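Local coordinates for protein NAD-dependent epimerase/dehydratase (PDB 3GPI) that is of unproven function but, as a Rossmann-type member of the NAD-dependent epimerase/dehydratase family, probably carries out NAD-dependent chemistry, at residues 218-231 with 266-278. Numbering follows the deposited sequence. Where two conformers were deposited one is given.
With EDO (1,2-ethanediol), chain B.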
# COMPACT_ATOMS: atom_id res chain seq x y z
N LEU A 218 -15.08 -8.39 -0.64
CA LEU A 218 -16.39 -8.79 -0.12
C LEU A 218 -17.15 -7.57 0.33
O LEU A 218 -16.57 -6.53 0.62
CB LEU A 218 -16.32 -9.87 1.01
CG LEU A 218 -15.85 -9.40 2.40
CD1 LEU A 218 -15.89 -10.61 3.40
CD2 LEU A 218 -14.42 -8.88 2.34
N PRO A 219 -18.47 -7.71 0.40
CA PRO A 219 -19.27 -6.61 0.91
C PRO A 219 -18.93 -6.35 2.37
O PRO A 219 -18.69 -7.31 3.13
CB PRO A 219 -20.71 -7.14 0.79
CG PRO A 219 -20.66 -8.17 -0.29
CD PRO A 219 -19.30 -8.84 -0.04
N VAL A 220 -18.94 -5.09 2.77
CA VAL A 220 -18.46 -4.71 4.11
C VAL A 220 -19.27 -5.43 5.22
O VAL A 220 -18.72 -5.81 6.23
CB VAL A 220 -18.42 -3.16 4.29
CG1 VAL A 220 -19.83 -2.53 4.32
CG2 VAL A 220 -17.60 -2.76 5.50
N HIS A 221 -20.56 -5.62 5.00
CA HIS A 221 -21.34 -6.32 6.02
C HIS A 221 -20.97 -7.76 6.18
O HIS A 221 -21.07 -8.29 7.27
CB HIS A 221 -22.87 -6.17 5.76
CG HIS A 221 -23.42 -4.85 6.23
ND1 HIS A 221 -24.18 -4.75 7.38
CD2 HIS A 221 -23.29 -3.59 5.74
CE1 HIS A 221 -24.50 -3.48 7.56
NE2 HIS A 221 -23.97 -2.76 6.59
N ASP A 222 -20.53 -8.41 5.10
CA ASP A 222 -20.08 -9.78 5.27
C ASP A 222 -18.80 -9.84 6.09
O ASP A 222 -18.62 -10.74 6.91
CB ASP A 222 -19.84 -10.45 3.92
CG ASP A 222 -21.13 -10.78 3.17
OD1 ASP A 222 -22.23 -10.66 3.75
OD2 ASP A 222 -20.99 -11.15 2.00
N LEU A 223 -17.90 -8.88 5.89
CA LEU A 223 -16.66 -8.85 6.66
C LEU A 223 -16.97 -8.54 8.12
O LEU A 223 -16.45 -9.21 9.01
CB LEU A 223 -15.73 -7.79 6.06
CG LEU A 223 -14.43 -7.61 6.84
CD1 LEU A 223 -13.60 -8.92 6.94
CD2 LEU A 223 -13.57 -6.53 6.23
N LEU A 224 -17.83 -7.55 8.36
CA LEU A 224 -18.18 -7.16 9.73
C LEU A 224 -18.86 -8.31 10.46
O LEU A 224 -18.51 -8.55 11.60
CB LEU A 224 -19.02 -5.90 9.72
CG LEU A 224 -18.30 -4.63 9.33
CD1 LEU A 224 -19.34 -3.56 8.98
CD2 LEU A 224 -17.33 -4.18 10.45
N ARG A 225 -19.77 -9.03 9.80
CA ARG A 225 -20.42 -10.16 10.47
C ARG A 225 -19.44 -11.28 10.74
O ARG A 225 -19.52 -11.90 11.79
CB ARG A 225 -21.58 -10.67 9.64
CG ARG A 225 -22.79 -9.76 9.69
CD ARG A 225 -23.87 -10.32 8.83
NE ARG A 225 -25.10 -9.58 8.99
CZ ARG A 225 -26.29 -10.14 8.82
NH1 ARG A 225 -26.39 -11.44 8.53
NH2 ARG A 225 -27.37 -9.39 8.96
N TRP A 226 -18.51 -11.55 9.81
CA TRP A 226 -17.53 -12.63 10.02
C TRP A 226 -16.66 -12.25 11.23
O TRP A 226 -16.37 -13.09 12.13
CB TRP A 226 -16.68 -12.74 8.72
CG TRP A 226 -15.70 -13.93 8.73
CD1 TRP A 226 -15.94 -15.18 8.21
CD2 TRP A 226 -14.38 -13.96 9.24
NE1 TRP A 226 -14.85 -15.97 8.38
CE2 TRP A 226 -13.87 -15.25 9.01
CE3 TRP A 226 -13.56 -13.01 9.85
CZ2 TRP A 226 -12.57 -15.63 9.39
CZ3 TRP A 226 -12.26 -13.38 10.22
CH2 TRP A 226 -11.79 -14.69 10.00
N LEU A 227 -16.22 -10.99 11.28
CA LEU A 227 -15.42 -10.52 12.39
C LEU A 227 -16.19 -10.50 13.73
O LEU A 227 -15.62 -10.79 14.79
CB LEU A 227 -14.88 -9.14 12.08
CG LEU A 227 -13.75 -9.12 11.04
CD1 LEU A 227 -13.43 -7.71 10.62
CD2 LEU A 227 -12.49 -9.87 11.55
N ALA A 228 -17.47 -10.19 13.64
CA ALA A 228 -18.33 -10.16 14.83
C ALA A 228 -18.49 -11.60 15.33
O ALA A 228 -18.36 -11.84 16.54
CB ALA A 228 -19.67 -9.55 14.48
N ASP A 229 -18.70 -12.55 14.41
CA ASP A 229 -18.86 -13.96 14.77
C ASP A 229 -17.65 -14.49 15.52
O ASP A 229 -17.76 -15.19 16.55
CB ASP A 229 -19.14 -14.82 13.55
CG ASP A 229 -20.53 -14.63 13.00
OD1 ASP A 229 -21.36 -13.91 13.62
OD2 ASP A 229 -20.82 -15.19 11.90
N ARG A 230 -16.47 -14.12 15.08
CA ARG A 230 -15.28 -14.64 15.72
C ARG A 230 -14.92 -13.92 17.01
O ARG A 230 -14.01 -14.34 17.71
CB ARG A 230 -14.11 -14.63 14.72
CG ARG A 230 -14.11 -15.97 13.95
CD ARG A 230 -13.85 -15.85 12.49
NE ARG A 230 -14.29 -17.04 11.76
CZ ARG A 230 -15.50 -17.17 11.21
NH1 ARG A 230 -16.39 -16.19 11.33
NH2 ARG A 230 -15.83 -18.30 10.56
N GLN A 231 -15.61 -12.84 17.33
CA GLN A 231 -15.37 -12.11 18.56
C GLN A 231 -16.53 -12.19 19.58
O GLN A 231 -16.54 -11.44 20.58
CB GLN A 231 -15.07 -10.65 18.27
CG GLN A 231 -13.79 -10.44 17.43
CD GLN A 231 -13.52 -8.99 17.25
OE1 GLN A 231 -12.88 -8.37 18.08
NE2 GLN A 231 -14.00 -8.43 16.13
N TYR A 266 -9.21 -12.47 3.59
CA TYR A 266 -9.48 -11.91 4.91
C TYR A 266 -9.54 -12.99 6.01
O TYR A 266 -9.25 -12.70 7.16
CB TYR A 266 -10.80 -11.11 4.85
CG TYR A 266 -12.02 -12.02 4.72
CD1 TYR A 266 -12.77 -12.35 5.84
CD2 TYR A 266 -12.42 -12.53 3.47
CE1 TYR A 266 -13.89 -13.16 5.76
CE2 TYR A 266 -13.54 -13.37 3.36
CZ TYR A 266 -14.28 -13.65 4.51
OH TYR A 266 -15.39 -14.46 4.41
N VAL A 267 -9.93 -14.19 5.63
CA VAL A 267 -10.01 -15.31 6.61
C VAL A 267 -8.63 -15.58 7.22
O VAL A 267 -8.49 -15.67 8.45
CB VAL A 267 -10.58 -16.57 5.97
CG1 VAL A 267 -10.52 -17.78 6.90
CG2 VAL A 267 -12.06 -16.33 5.57
N SER A 268 -7.61 -15.64 6.36
CA SER A 268 -6.22 -15.84 6.78
C SER A 268 -5.67 -14.64 7.56
O SER A 268 -5.09 -14.76 8.65
CB SER A 268 -5.36 -16.09 5.54
OG SER A 268 -5.80 -17.29 4.94
N GLY A 269 -5.81 -13.45 6.97
CA GLY A 269 -5.26 -12.26 7.56
C GLY A 269 -5.91 -11.87 8.87
O GLY A 269 -5.22 -11.63 9.87
N TYR A 270 -7.24 -11.77 8.87
CA TYR A 270 -7.89 -11.44 10.12
C TYR A 270 -7.83 -12.59 11.12
O TYR A 270 -7.73 -12.33 12.31
CB TYR A 270 -9.32 -10.95 9.89
CG TYR A 270 -9.36 -9.52 9.43
CD1 TYR A 270 -9.03 -8.48 10.29
CD2 TYR A 270 -9.72 -9.19 8.13
CE1 TYR A 270 -9.04 -7.15 9.90
CE2 TYR A 270 -9.76 -7.84 7.71
CZ TYR A 270 -9.42 -6.84 8.59
OH TYR A 270 -9.43 -5.54 8.18
N GLY A 271 -7.84 -13.83 10.63
CA GLY A 271 -7.53 -14.97 11.55
C GLY A 271 -6.21 -14.73 12.33
O GLY A 271 -6.16 -14.85 13.57
N ALA A 272 -5.15 -14.34 11.62
CA ALA A 272 -3.85 -14.12 12.28
C ALA A 272 -3.88 -12.93 13.25
O ALA A 272 -3.22 -12.93 14.29
CB ALA A 272 -2.77 -13.91 11.22
N LEU A 273 -4.70 -11.93 12.96
CA LEU A 273 -4.60 -10.71 13.73
C LEU A 273 -5.38 -10.87 15.00
O LEU A 273 -4.96 -10.39 16.06
CB LEU A 273 -5.14 -9.53 12.94
CG LEU A 273 -4.27 -9.06 11.80
CD1 LEU A 273 -5.06 -8.08 10.95
CD2 LEU A 273 -3.00 -8.41 12.35
N LEU A 274 -6.49 -11.59 14.90
CA LEU A 274 -7.27 -11.92 16.08
C LEU A 274 -6.39 -12.75 17.01
O LEU A 274 -6.29 -12.45 18.20
CB LEU A 274 -8.55 -12.65 15.71
CG LEU A 274 -9.60 -11.71 15.08
CD1 LEU A 274 -10.67 -12.51 14.40
CD2 LEU A 274 -10.29 -10.71 16.04
N ALA A 275 -5.72 -13.77 16.46
CA ALA A 275 -4.86 -14.64 17.29
C ALA A 275 -3.77 -13.86 18.03
O ALA A 275 -3.51 -14.14 19.19
CB ALA A 275 -4.26 -15.77 16.45
N ALA A 276 -3.18 -12.86 17.39
CA ALA A 276 -2.04 -12.13 17.93
C ALA A 276 -2.47 -11.11 18.97
O ALA A 276 -1.82 -10.95 20.02
CB ALA A 276 -1.26 -11.44 16.80
N MET A 277 -3.56 -10.41 18.69
CA MET A 277 -4.07 -9.38 19.59
C MET A 277 -4.50 -9.98 20.93
O MET A 277 -4.44 -9.29 21.96
CB MET A 277 -5.20 -8.55 18.91
CG MET A 277 -6.60 -9.20 18.86
SD MET A 277 -7.80 -8.17 17.94
CE MET A 277 -9.17 -8.14 19.18
N ARG A 278 -4.88 -11.27 20.92
CA ARG A 278 -5.21 -12.02 22.16
C ARG A 278 -3.98 -12.41 23.01
O ARG A 278 -4.12 -13.11 24.02
CB ARG A 278 -6.01 -13.29 21.84
CG ARG A 278 -7.27 -13.09 21.02
CD ARG A 278 -8.17 -14.30 21.16
NE ARG A 278 -8.66 -14.81 19.88
CZ ARG A 278 -9.70 -14.33 19.19
NH1 ARG A 278 -10.40 -13.28 19.62
NH2 ARG A 278 -10.04 -14.92 18.05
C1 EDO B . -10.29 -3.74 5.35
O1 EDO B . -10.05 -5.08 5.64
C2 EDO B . -11.24 -3.87 4.20
O2 EDO B . -12.45 -3.35 4.69
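The Y266 ring stands edge-on against one face of the W226 indole, Y266 CE1 3.6 Å from W226 CG, in a T-shaped pair with planes at 80°. With CG anti to the backbone N (chi1 -174°), W226 sets its six-membered ring against V267, W226 CZ2 meeting V267 CG1 at 3.9 Å, and brings CZ3 to 3.8 Å from Y270 CB. On the opposite indole face R230 CD lies near the rim and the guanidinium flat over W226 NE1, while NH1 donates to W226 O. Y266 is in turn sandwiched: L218 CD1 sits 3.7 Å from the ring centroid in a CH-pi contact, and V267 CG2 covers the other face. An alanine in place of W226 would probably leave a gap between the helices and deprive the Y266 edge and R230 guanidinium of aromatic support. Farther along, L227 CD2 packs on Y270 CB at 3.7 Å, and L274 CD2 meets CG of Q231, whose NE2 donates to L227 O and I166 O while OE1 accepts from Q170. No hydrogen bond links helices 220-230 and 266-277, which cross at -36° with axes 11.5 Å apart. M165 of helix 164-168 touches L223, L227 and Y270, while L218 pairs antiparallel with strand 181-186.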